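Local atomic coordinates of metallophosphoesterase TT1561-like domain-containing protein (Aquifex aeolicus, PDB entry 2YVT), a protein that is of uncharacterised function but probably hydrolyses phosphate esters with the help of bound metal ions. Residues I137-E149 / V153-L165. Numbering follows the deposited sequence.
Sequences IGFGGLLTEHEFE and VLKYPRWYVEYIL
F139 holds its ring trans to the main-chain nitrogen (chi1 -157°), which turns it toward Y156. The result is a T-shaped pair: planes at 85°, the edge of F139 directed at the face of Y156, F139 CE2 3.7 Å from Y156 CD2. Y156 belongs to strand 155-157, which pairs in parallel with 142-144; it adds to the sheet of the metallophosphoesterase fold that holds strand 134-144, and leads directly into helix 158-164 with P157 as its N-cap. L142 N to L154 O, Y156 N to L142 O and T144 N to Y156 O are the parallel-sheet bonds. Y156 O also accepts from T144 OG1 at 3.0 Å, a donor well above the carbonyl plane, while T144 OG1 itself accepts from E147 N in an ST motif that starts the turn. The chain then doubles back, and E149 and K155 exchange two backbone bonds as an antiparallel hydrogen-bonded pair. This return lays the face of F148 against P157 CD, 3.8 Å from the ring centroid, a CH-pi contact. F148 CZ stands over the centre of the Y160 ring, I164 CG1 lies against the opposite face of that ring, and Y160 OH bonds E125. V161 CG2 touches both F139 CZ and L143 CD2. Two salt bridges flank the pairing. The extended chain of K155 carries NZ to both oxygens of E147, somewhat out of the carboxylate plane, with E53 of helix 46-57 as a further charged partner. R158 grips E145 side-on: both carboxylate oxygens use syn lone pairs, and R158 NE reaches E145 OE1 at 2.7 Å, nearly straight at 175°, while R158 NH2 takes E145 OE2 at 2.8 Å.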
loop_
_atom_site.group_PDB
_atom_site.type_symbol
_atom_site.label_atom_id
_atom_site.label_comp_id
_atom_site.label_asym_id
_atom_site.label_seq_id
_atom_site.Cartn_x
_atom_site.Cartn_y
_atom_site.Cartn_z
ATOM N N ILE A 137 4.406 4.021 -9.401
ATOM C CA ILE A 137 3.307 4.916 -9.041
ATOM C C ILE A 137 2.610 4.343 -7.819
ATOM O O ILE A 137 2.346 3.142 -7.765
ATOM C CB ILE A 137 2.297 5.035 -10.195
ATOM C CG1 ILE A 137 2.983 5.623 -11.432
ATOM C CG2 ILE A 137 1.097 5.897 -9.801
ATOM C CD1 ILE A 137 2.152 5.484 -12.665
ATOM N N GLY A 138 2.318 5.195 -6.841
ATOM C CA GLY A 138 1.577 4.766 -5.658
ATOM C C GLY A 138 0.326 5.588 -5.434
ATOM O O GLY A 138 0.330 6.804 -5.616
ATOM N N PHE A 139 -0.756 4.925 -5.043
ATOM C CA PHE A 139 -1.973 5.634 -4.661
ATOM C C PHE A 139 -2.644 4.801 -3.574
ATOM O O PHE A 139 -3.219 3.737 -3.842
ATOM C CB PHE A 139 -2.894 5.846 -5.878
ATOM C CG PHE A 139 -3.872 6.997 -5.721
ATOM C CD1 PHE A 139 -3.967 7.976 -6.715
ATOM C CD2 PHE A 139 -4.684 7.111 -4.594
ATOM C CE1 PHE A 139 -4.859 9.049 -6.594
ATOM C CE2 PHE A 139 -5.582 8.179 -4.453
ATOM C CZ PHE A 139 -5.674 9.149 -5.463
ATOM N N GLY A 140 -2.515 5.272 -2.338
ATOM C CA GLY A 140 -3.016 4.549 -1.176
ATOM C C GLY A 140 -4.459 4.836 -0.808
ATOM O O GLY A 140 -5.199 5.500 -1.547
ATOM N N GLY A 141 -4.863 4.312 0.340
ATOM C CA GLY A 141 -6.223 4.493 0.819
ATOM C C GLY A 141 -7.221 3.561 0.166
ATOM O O GLY A 141 -6.909 2.877 -0.812
ATOM N N LEU A 142 -8.430 3.543 0.713
ATOM C CA LEU A 142 -9.523 2.753 0.149
ATOM C C LEU A 142 -10.119 3.518 -1.019
ATOM O O LEU A 142 -10.619 4.627 -0.847
ATOM C CB LEU A 142 -10.589 2.486 1.210
ATOM C CG LEU A 142 -11.655 1.468 0.797
ATOM C CD1 LEU A 142 -11.071 0.056 0.688
ATOM C CD2 LEU A 142 -12.802 1.508 1.791
ATOM N N LEU A 143 -10.052 2.926 -2.206
ATOM C CA LEU A 143 -10.617 3.560 -3.401
ATOM C C LEU A 143 -12.054 3.080 -3.534
ATOM O O LEU A 143 -12.345 1.881 -3.415
ATOM C CB LEU A 143 -9.776 3.253 -4.646
ATOM C CG LEU A 143 -8.271 3.524 -4.470
ATOM C CD1 LEU A 143 -7.512 3.369 -5.777
ATOM C CD2 LEU A 143 -7.999 4.902 -3.824
ATOM N N THR A 144 -12.942 4.049 -3.717
ATOM C CA THR A 144 -14.382 3.844 -3.649
ATOM C C THR A 144 -15.042 4.606 -4.778
ATOM O O THR A 144 -14.401 5.392 -5.479
ATOM C CB THR A 144 -14.978 4.402 -2.330
ATOM O OG1 THR A 144 -14.918 5.837 -2.347
ATOM C CG2 THR A 144 -14.242 3.861 -1.099
ATOM N N GLU A 145 -16.346 4.408 -4.932
ATOM C CA GLU A 145 -17.075 5.142 -5.951
ATOM C C GLU A 145 -17.301 6.592 -5.560
ATOM O O GLU A 145 -17.129 7.475 -6.399
ATOM C CB GLU A 145 -18.400 4.454 -6.296
ATOM C CG GLU A 145 -18.199 3.085 -6.952
ATOM C CD GLU A 145 -17.407 3.140 -8.258
ATOM O OE1 GLU A 145 -17.224 4.236 -8.829
ATOM O OE2 GLU A 145 -16.942 2.076 -8.716
ATOM N N HIS A 146 -17.657 6.837 -4.298
ATOM C CA HIS A 146 -18.153 8.168 -3.923
ATOM C C HIS A 146 -17.677 8.730 -2.570
ATOM O O HIS A 146 -18.101 9.822 -2.183
ATOM C CB HIS A 146 -19.693 8.212 -4.021
ATOM C CG HIS A 146 -20.231 7.876 -5.384
ATOM N ND1 HIS A 146 -21.029 6.777 -5.626
ATOM C CD2 HIS A 146 -20.061 8.482 -6.584
ATOM C CE1 HIS A 146 -21.333 6.727 -6.911
ATOM N NE2 HIS A 146 -20.758 7.751 -7.516
ATOM N N GLU A 147 -16.807 8.006 -1.861
ATOM C CA GLU A 147 -16.313 8.460 -0.553
ATOM C C GLU A 147 -14.977 9.190 -0.650
ATOM O O GLU A 147 -14.098 8.780 -1.400
ATOM C CB GLU A 147 -16.153 7.284 0.404
ATOM C CG GLU A 147 -17.428 6.803 1.047
ATOM C CD GLU A 147 -17.137 5.883 2.204
ATOM O OE1 GLU A 147 -17.150 6.359 3.368
ATOM O OE2 GLU A 147 -16.843 4.696 1.945
ATOM N N PHE A 148 -14.827 10.261 0.127
ATOM C CA PHE A 148 -13.614 11.082 0.100
ATOM C C PHE A 148 -13.332 11.557 1.525
ATOM O O PHE A 148 -14.073 12.389 2.072
ATOM C CB PHE A 148 -13.838 12.283 -0.837
ATOM C CG PHE A 148 -12.580 12.926 -1.383
ATOM C CD1 PHE A 148 -12.678 13.809 -2.458
ATOM C CD2 PHE A 148 -11.315 12.658 -0.854
ATOM C CE1 PHE A 148 -11.551 14.422 -2.997
ATOM C CE2 PHE A 148 -10.165 13.268 -1.394
ATOM C CZ PHE A 148 -10.285 14.152 -2.462
ATOM N N GLU A 149 -12.284 10.999 2.131
ATOM C CA GLU A 149 -11.882 11.339 3.494
ATOM C C GLU A 149 -10.372 11.167 3.647
ATOM O O GLU A 149 -9.795 10.218 3.106
ATOM C CB GLU A 149 -12.617 10.417 4.482
ATOM C CG GLU A 149 -12.222 10.565 5.955
ATOM C CD GLU A 149 -12.495 11.944 6.539
ATOM O OE1 GLU A 149 -13.433 12.636 6.091
ATOM O OE2 GLU A 149 -11.768 12.336 7.475
ATOM N N VAL A 153 -9.773 8.458 8.228
ATOM C CA VAL A 153 -9.384 7.313 7.404
ATOM C C VAL A 153 -8.939 7.893 6.067
ATOM O O VAL A 153 -9.165 9.080 5.807
ATOM C CB VAL A 153 -10.561 6.312 7.155
ATOM C CG1 VAL A 153 -10.840 5.457 8.394
ATOM C CG2 VAL A 153 -11.826 7.027 6.661
ATOM N N LEU A 154 -8.324 7.070 5.219
ATOM C CA LEU A 154 -8.030 7.471 3.844
ATOM C C LEU A 154 -8.981 6.754 2.894
ATOM O O LEU A 154 -8.883 5.541 2.702
ATOM C CB LEU A 154 -6.587 7.136 3.448
ATOM C CG LEU A 154 -5.427 7.677 4.269
ATOM C CD1 LEU A 154 -4.132 7.437 3.486
ATOM C CD2 LEU A 154 -5.645 9.154 4.564
ATOM N N LYS A 155 -9.906 7.514 2.321
ATOM C CA LYS A 155 -10.840 7.005 1.310
ATOM C C LYS A 155 -10.894 8.000 0.155
ATOM O O LYS A 155 -10.928 9.212 0.373
ATOM C CB LYS A 155 -12.251 6.831 1.892
ATOM C CG LYS A 155 -12.368 5.819 3.023
ATOM C CD LYS A 155 -13.849 5.516 3.278
ATOM C CE LYS A 155 -14.048 4.441 4.322
ATOM N NZ LYS A 155 -15.500 4.184 4.557
ATOM N N TYR A 156 -10.885 7.491 -1.073
ATOM C CA TYR A 156 -10.907 8.350 -2.254
ATOM C C TYR A 156 -11.984 7.895 -3.223
ATOM O O TYR A 156 -12.236 6.697 -3.349
ATOM C CB TYR A 156 -9.549 8.335 -2.947
ATOM C CG TYR A 156 -8.469 8.933 -2.090
ATOM C CD1 TYR A 156 -8.309 10.316 -2.020
ATOM C CD2 TYR A 156 -7.625 8.123 -1.320
ATOM C CE1 TYR A 156 -7.330 10.889 -1.219
ATOM C CE2 TYR A 156 -6.623 8.693 -0.504
ATOM C CZ TYR A 156 -6.492 10.080 -0.467
ATOM O OH TYR A 156 -5.535 10.666 0.322
ATOM N N PRO A 157 -12.633 8.855 -3.902
ATOM C CA PRO A 157 -13.674 8.548 -4.885
ATOM C C PRO A 157 -13.107 8.427 -6.291
ATOM O O PRO A 157 -12.080 9.041 -6.596
ATOM C CB PRO A 157 -14.573 9.780 -4.805
ATOM C CG PRO A 157 -13.618 10.905 -4.519
ATOM C CD PRO A 157 -12.476 10.311 -3.711
ATOM N N ARG A 158 -13.798 7.664 -7.140
ATOM C CA ARG A 158 -13.357 7.399 -8.509
ATOM C C ARG A 158 -12.948 8.666 -9.260
ATOM O O ARG A 158 -11.875 8.714 -9.861
ATOM C CB ARG A 158 -14.461 6.661 -9.294
ATOM C CG ARG A 158 -14.154 6.448 -10.760
ATOM C CD ARG A 158 -15.351 5.817 -11.485
ATOM N NE ARG A 158 -15.640 4.461 -11.009
ATOM C CZ ARG A 158 -15.232 3.351 -11.620
ATOM N NH1 ARG A 158 -14.499 3.435 -12.727
ATOM N NH2 ARG A 158 -15.544 2.159 -11.114
ATOM N N TRP A 159 -13.795 9.694 -9.218
ATOM C CA TRP A 159 -13.509 10.915 -9.972
ATOM C C TRP A 159 -12.150 11.516 -9.606
ATOM O O TRP A 159 -11.430 11.996 -10.469
ATOM C CB TRP A 159 -14.619 11.959 -9.795
ATOM C CG TRP A 159 -14.657 12.651 -8.469
ATOM C CD1 TRP A 159 -15.439 12.324 -7.412
ATOM C CD2 TRP A 159 -13.891 13.800 -8.067
ATOM N NE1 TRP A 159 -15.227 13.196 -6.375
ATOM C CE2 TRP A 159 -14.273 14.107 -6.744
ATOM C CE3 TRP A 159 -12.915 14.591 -8.693
ATOM C CZ2 TRP A 159 -13.718 15.175 -6.029
ATOM C CZ3 TRP A 159 -12.361 15.659 -7.986
ATOM C CH2 TRP A 159 -12.762 15.934 -6.661
ATOM N N TYR A 160 -11.822 11.496 -8.317
ATOM C CA TYR A 160 -10.584 12.100 -7.840
ATOM C C TYR A 160 -9.364 11.259 -8.214
ATOM O O TYR A 160 -8.330 11.790 -8.614
ATOM C CB TYR A 160 -10.656 12.325 -6.332
ATOM C CG TYR A 160 -9.415 12.958 -5.757
ATOM C CD1 TYR A 160 -9.190 14.336 -5.870
ATOM C CD2 TYR A 160 -8.468 12.181 -5.084
ATOM C CE1 TYR A 160 -8.046 14.922 -5.334
ATOM C CE2 TYR A 160 -7.325 12.749 -4.546
ATOM C CZ TYR A 160 -7.118 14.123 -4.677
ATOM O OH TYR A 160 -5.987 14.695 -4.140
ATOM N N VAL A 161 -9.495 9.940 -8.082
ATOM C CA VAL A 161 -8.429 9.030 -8.475
ATOM C C VAL A 161 -8.088 9.238 -9.956
ATOM O O VAL A 161 -6.920 9.417 -10.317
ATOM C CB VAL A 161 -8.817 7.571 -8.178
ATOM C CG1 VAL A 161 -7.731 6.618 -8.658
ATOM C CG2 VAL A 161 -9.079 7.403 -6.674
ATOM N N GLU A 162 -9.119 9.270 -10.799
ATOM C CA GLU A 162 -8.926 9.469 -12.232
ATOM C C GLU A 162 -8.325 10.846 -12.526
ATOM O O GLU A 162 -7.425 10.977 -13.361
ATOM C CB GLU A 162 -10.245 9.257 -12.976
ATOM C CG GLU A 162 -10.780 7.831 -12.832
ATOM C CD GLU A 162 -12.060 7.573 -13.614
ATOM O OE1 GLU A 162 -12.734 8.539 -14.041
ATOM O OE2 GLU A 162 -12.403 6.385 -13.778
ATOM N N TYR A 163 -8.797 11.860 -11.806
ATOM C CA TYR A 163 -8.319 13.223 -11.978
ATOM C C TYR A 163 -6.829 13.355 -11.649
ATOM O O TYR A 163 -6.058 13.961 -12.401
ATOM C CB TYR A 163 -9.130 14.170 -11.089
ATOM C CG TYR A 163 -8.775 15.625 -11.280
ATOM C CD1 TYR A 163 -9.159 16.301 -12.444
ATOM C CD2 TYR A 163 -8.043 16.316 -10.315
ATOM C CE1 TYR A 163 -8.831 17.639 -12.643
ATOM C CE2 TYR A 163 -7.714 17.671 -10.502
ATOM C CZ TYR A 163 -8.116 18.315 -11.664
ATOM O OH TYR A 163 -7.780 19.636 -11.858
ATOM N N ILE A 164 -6.423 12.788 -10.517
ATOM C CA ILE A 164 -5.032 12.874 -10.093
ATOM C C ILE A 164 -4.115 12.088 -11.027
ATOM O O ILE A 164 -3.040 12.566 -11.394
ATOM C CB ILE A 164 -4.861 12.360 -8.640
ATOM C CG1 ILE A 164 -5.547 13.310 -7.644
ATOM C CG2 ILE A 164 -3.371 12.124 -8.309
ATOM C CD1 ILE A 164 -4.962 14.737 -7.584
ATOM N N LEU A 165 -4.555 10.901 -11.438
ATOM C CA LEU A 165 -3.691 9.994 -12.195
ATOM C C LEU A 165 -3.464 10.406 -13.647
ATOM O O LEU A 165 -2.729 9.736 -14.383
ATOM C CB LEU A 165 -4.190 8.550 -12.088
ATOM C CG LEU A 165 -3.913 7.875 -10.743
ATOM C CD1 LEU A 165 -4.618 6.515 -10.667
ATOM C CD2 LEU A 165 -2.409 7.711 -10.508
HETATM O O HOH W 1 -16.568 9.452 -8.223
HETATM O O HOH W 2 -16.364 2.158 2.893
#